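Local coordinates for protein glycerol-3-phosphate dehydrogenase [NAD(+)] 1 (Saccharomyces cerevisiae, PDB 4FGW) that catalyses the NAD-dependent interconversion of dihydroxyacetone phosphate and sn-glycerol 3-phosphate, driving glycerol production that protects yeast cells under hyperosmotic stress, at residues I121-P126 with P131-Q136. Sequence-based numbering, arbitrary orientation.
Sequences IVFNIP and PRICSQ
F123 and I125, at the end of strand 120-123 and just past it, meet I133 in the first turn of helix 130-137. The strand runs through 121-123, and the chain leaves it as a loop over 124-126. The two backbones stay well apart. The nearest pair of CA atoms, those of I125 and I133, is 9.0 Å apart. The contact is therefore made by side chains alone, and it is small, with about 130 Å² buried in all.

I133 carries the helix side. Its CB points at the strand end, and its CG2 methyl does the touching. CG2 meets the rim of the F123 ring near the ring plane, 3.9 Å from CE2 of F123 and 4.1 Å from CD2 of F123. This is methyl-to-edge packing. CG of F123 is anti to the carbonyl carbon and beside the backbone N (chi1 -68°). That torsion sends the ring back along the strand, where CG2 of I121 sits over one face, 3.5 Å above the plane and toward the rim. The side chains of F123 and I133 run in opposite directions as they pass. I125 adds a looser touch from the loop, with its CD1 4.4 Å from CG2 of I133. One methyl of I133 thus serves both partners, and all three residues are buried.

The contact joins the first strand and the helix of the beta-alpha-beta unit 120-123, 130-137, 146-149 in the Rossmann-type domain. F123 also packs on I168 and L172 of helix 164-172, and I133 reaches I40 of strand 35-40. I125 lies beside G41 and F129, both probable NAD(+)-binding residues, consistent with a place beside the dinucleotide site. Strand 120-123 is itself held between strands 35-40 and 146-149 of the parallel part of the sheet.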
ATOM      1  N   ILE A 121      30.846   9.291   2.862  1.00 71.39           N
ATOM      2  CA  ILE A 121      30.202  10.170   3.844  1.00 69.63           C
ATOM      3  C   ILE A 121      28.706   9.848   3.889  1.00 68.72           C
ATOM      4  O   ILE A 121      28.040   9.841   2.852  1.00 66.62           O
ATOM      5  CB  ILE A 121      30.471  11.697   3.650  1.00 74.73           C
ATOM      6  CG1 ILE A 121      31.974  12.029   3.743  1.00 78.95           C
ATOM      7  CG2 ILE A 121      29.684  12.519   4.690  1.00 74.39           C
ATOM      8  CD1 ILE A 121      32.366  13.469   3.339  1.00 82.70           C
ATOM      9  N   VAL A 122      28.190   9.566   5.093  1.00 63.45           N
ATOM     10  CA  VAL A 122      26.770   9.286   5.308  1.00 59.00           C
ATOM     11  C   VAL A 122      26.210  10.527   6.023  1.00 63.32           C
ATOM     12  O   VAL A 122      26.566  10.780   7.175  1.00 64.02           O
ATOM     13  CB  VAL A 122      26.524   7.967   6.093  1.00 60.60           C
ATOM     14  CG1 VAL A 122      25.031   7.694   6.252  1.00 56.82           C
ATOM     15  CG2 VAL A 122      27.213   6.786   5.419  1.00 60.91           C
ATOM     16  N   PHE A 123      25.423  11.354   5.312  1.00 59.60           N
ATOM     17  CA  PHE A 123      24.853  12.566   5.910  1.00 59.54           C
ATOM     18  C   PHE A 123      23.571  12.199   6.619  1.00 60.76           C
ATOM     19  O   PHE A 123      22.671  11.613   6.011  1.00 58.05           O
ATOM     20  CB  PHE A 123      24.588  13.647   4.858  1.00 62.13           C
ATOM     21  CG  PHE A 123      25.830  14.241   4.252  1.00 67.43           C
ATOM     22  CD1 PHE A 123      26.342  13.750   3.056  1.00 71.36           C
ATOM     23  CD2 PHE A 123      26.486  15.304   4.869  1.00 71.37           C
ATOM     24  CE1 PHE A 123      27.485  14.318   2.487  1.00 75.54           C
ATOM     25  CE2 PHE A 123      27.630  15.865   4.300  1.00 77.29           C
ATOM     26  CZ  PHE A 123      28.117  15.374   3.110  1.00 76.43           C
ATOM     27  N   ASN A 124      23.504  12.502   7.912  1.00 58.29           N
ATOM     28  CA  ASN A 124      22.335  12.202   8.728  1.00 56.33           C
ATOM     29  C   ASN A 124      22.111  13.271   9.808  1.00 61.84           C
ATOM     30  O   ASN A 124      22.182  13.004  11.012  1.00 61.23           O
ATOM     31  CB  ASN A 124      22.415  10.775   9.291  1.00 55.12           C
ATOM     32  CG  ASN A 124      21.082  10.165   9.627  1.00 68.83           C
ATOM     33  OD1 ASN A 124      20.923   8.944   9.600  1.00 59.44           O
ATOM     34  ND2 ASN A 124      20.091  10.990   9.948  1.00 59.90           N
ATOM     35  N   ILE A 125      21.723  14.466   9.374  1.00 60.43           N
ATOM     36  CA  ILE A 125      21.438  15.596  10.259  1.00 62.38           C
ATOM     37  C   ILE A 125      20.136  16.230   9.851  1.00 65.43           C
ATOM     38  O   ILE A 125      19.716  16.024   8.744  1.00 64.61           O
ATOM     39  CB  ILE A 125      22.514  16.722  10.163  1.00 68.65           C
ATOM     40  CG1 ILE A 125      22.424  17.431   8.829  1.00 69.91           C
ATOM     41  CG2 ILE A 125      23.889  16.206  10.367  1.00 70.61           C
ATOM     42  CD1 ILE A 125      23.475  17.046   7.911  1.00 78.71           C
ATOM     43  N   PRO A 126      19.509  17.024  10.715  1.00 62.35           N
ATOM     44  CA  PRO A 126      18.238  17.654  10.313  1.00 61.43           C
ATOM     45  C   PRO A 126      18.466  18.654   9.169  1.00 67.75           C
ATOM     46  O   PRO A 126      19.526  19.279   9.071  1.00 69.91           O
ATOM     47  CB  PRO A 126      17.760  18.363  11.591  1.00 64.72           C
ATOM     48  CG  PRO A 126      18.594  17.818  12.697  1.00 69.99           C
ATOM     49  CD  PRO A 126      19.893  17.425  12.084  1.00 66.20           C
ATOM     50  N   PRO A 131      22.772  23.457   5.210  1.00 75.03           N
ATOM     51  CA  PRO A 131      23.577  24.590   4.714  1.00 78.78           C
ATOM     52  C   PRO A 131      24.823  24.893   5.557  1.00 84.28           C
ATOM     53  O   PRO A 131      25.827  25.319   4.991  1.00 86.56           O
ATOM     54  CB  PRO A 131      22.592  25.768   4.742  1.00 82.44           C
ATOM     55  CG  PRO A 131      21.240  25.127   4.685  1.00 83.39           C
ATOM     56  CD  PRO A 131      21.396  23.897   5.525  1.00 75.46           C
ATOM     57  N   ARG A 132      24.769  24.662   6.897  1.00 79.29           N
ATOM     58  CA  ARG A 132      25.898  24.877   7.814  1.00 81.05           C
ATOM     59  C   ARG A 132      27.025  23.880   7.539  1.00 85.84           C
ATOM     60  O   ARG A 132      28.178  24.289   7.356  1.00 88.93           O
ATOM     61  CB  ARG A 132      25.464  24.792   9.294  1.00 76.78           C
ATOM     62  CG  ARG A 132      26.647  24.900  10.247  1.00 82.46           C
ATOM     63  CD  ARG A 132      26.338  24.693  11.703  1.00 84.67           C
ATOM     64  NE  ARG A 132      27.586  24.699  12.465  1.00 91.23           N
ATOM     65  CZ  ARG A 132      27.717  25.153  13.709  1.00110.55           C
ATOM     66  NH1 ARG A 132      26.667  25.640  14.359  1.00106.46           N
ATOM     67  NH2 ARG A 132      28.898  25.120  14.313  1.00 94.34           N
ATOM     68  N   ILE A 133      26.679  22.577   7.549  1.00 79.60           N
ATOM     69  CA  ILE A 133      27.572  21.437   7.328  1.00 79.11           C
ATOM     70  C   ILE A 133      28.290  21.536   5.975  1.00 86.52           C
ATOM     71  O   ILE A 133      29.508  21.359   5.925  1.00 88.87           O
ATOM     72  CB  ILE A 133      26.813  20.081   7.586  1.00 77.43           C
ATOM     73  CG1 ILE A 133      26.940  19.636   9.060  1.00 77.87           C
ATOM     74  CG2 ILE A 133      27.287  18.949   6.681  1.00 76.01           C
ATOM     75  CD1 ILE A 133      26.199  20.489  10.149  1.00 86.39           C
ATOM     76  N   CYS A 134      27.546  21.894   4.909  1.00 83.06           N
ATOM     77  CA  CYS A 134      28.074  22.058   3.555  1.00 84.88           C
ATOM     78  C   CYS A 134      29.046  23.213   3.432  1.00 93.43           C
ATOM     79  O   CYS A 134      30.105  23.040   2.832  1.00 96.87           O
ATOM     80  CB  CYS A 134      26.941  22.168   2.545  1.00 83.65           C
ATOM     81  SG  CYS A 134      26.083  20.612   2.245  1.00 82.38           S
ATOM     82  N   SER A 135      28.698  24.381   4.010  1.00 90.30           N
ATOM     83  CA  SER A 135      29.526  25.592   4.013  1.00 93.94           C
ATOM     84  C   SER A 135      30.831  25.368   4.780  1.00 98.09           C
ATOM     85  O   SER A 135      31.868  25.920   4.402  1.00102.19           O
ATOM     86  CB  SER A 135      28.759  26.760   4.616  1.00 98.29           C
ATOM     87  OG  SER A 135      29.415  27.994   4.375  1.00112.80           O
ATOM     88  N   GLN A 136      30.788  24.511   5.786  1.00 90.58           N
ATOM     89  CA  GLN A 136      31.951  24.171   6.580  1.00 91.36           C
ATOM     90  C   GLN A 136      32.795  23.083   6.014  1.00 94.78           C
ATOM     91  O   GLN A 136      33.937  22.938   6.376  1.00 96.74           O
ATOM     92  CB  GLN A 136      31.517  23.692   7.929  1.00 90.23           C
ATOM     93  CG  GLN A 136      30.554  24.579   8.546  1.00106.19           C
ATOM     94  CD  GLN A 136      31.081  25.118   9.814  1.00115.63           C
ATOM     95  OE1 GLN A 136      30.458  24.980  10.854  1.00103.61           O
ATOM     96  NE2 GLN A 136      32.260  25.721   9.753  1.00103.72           N
TER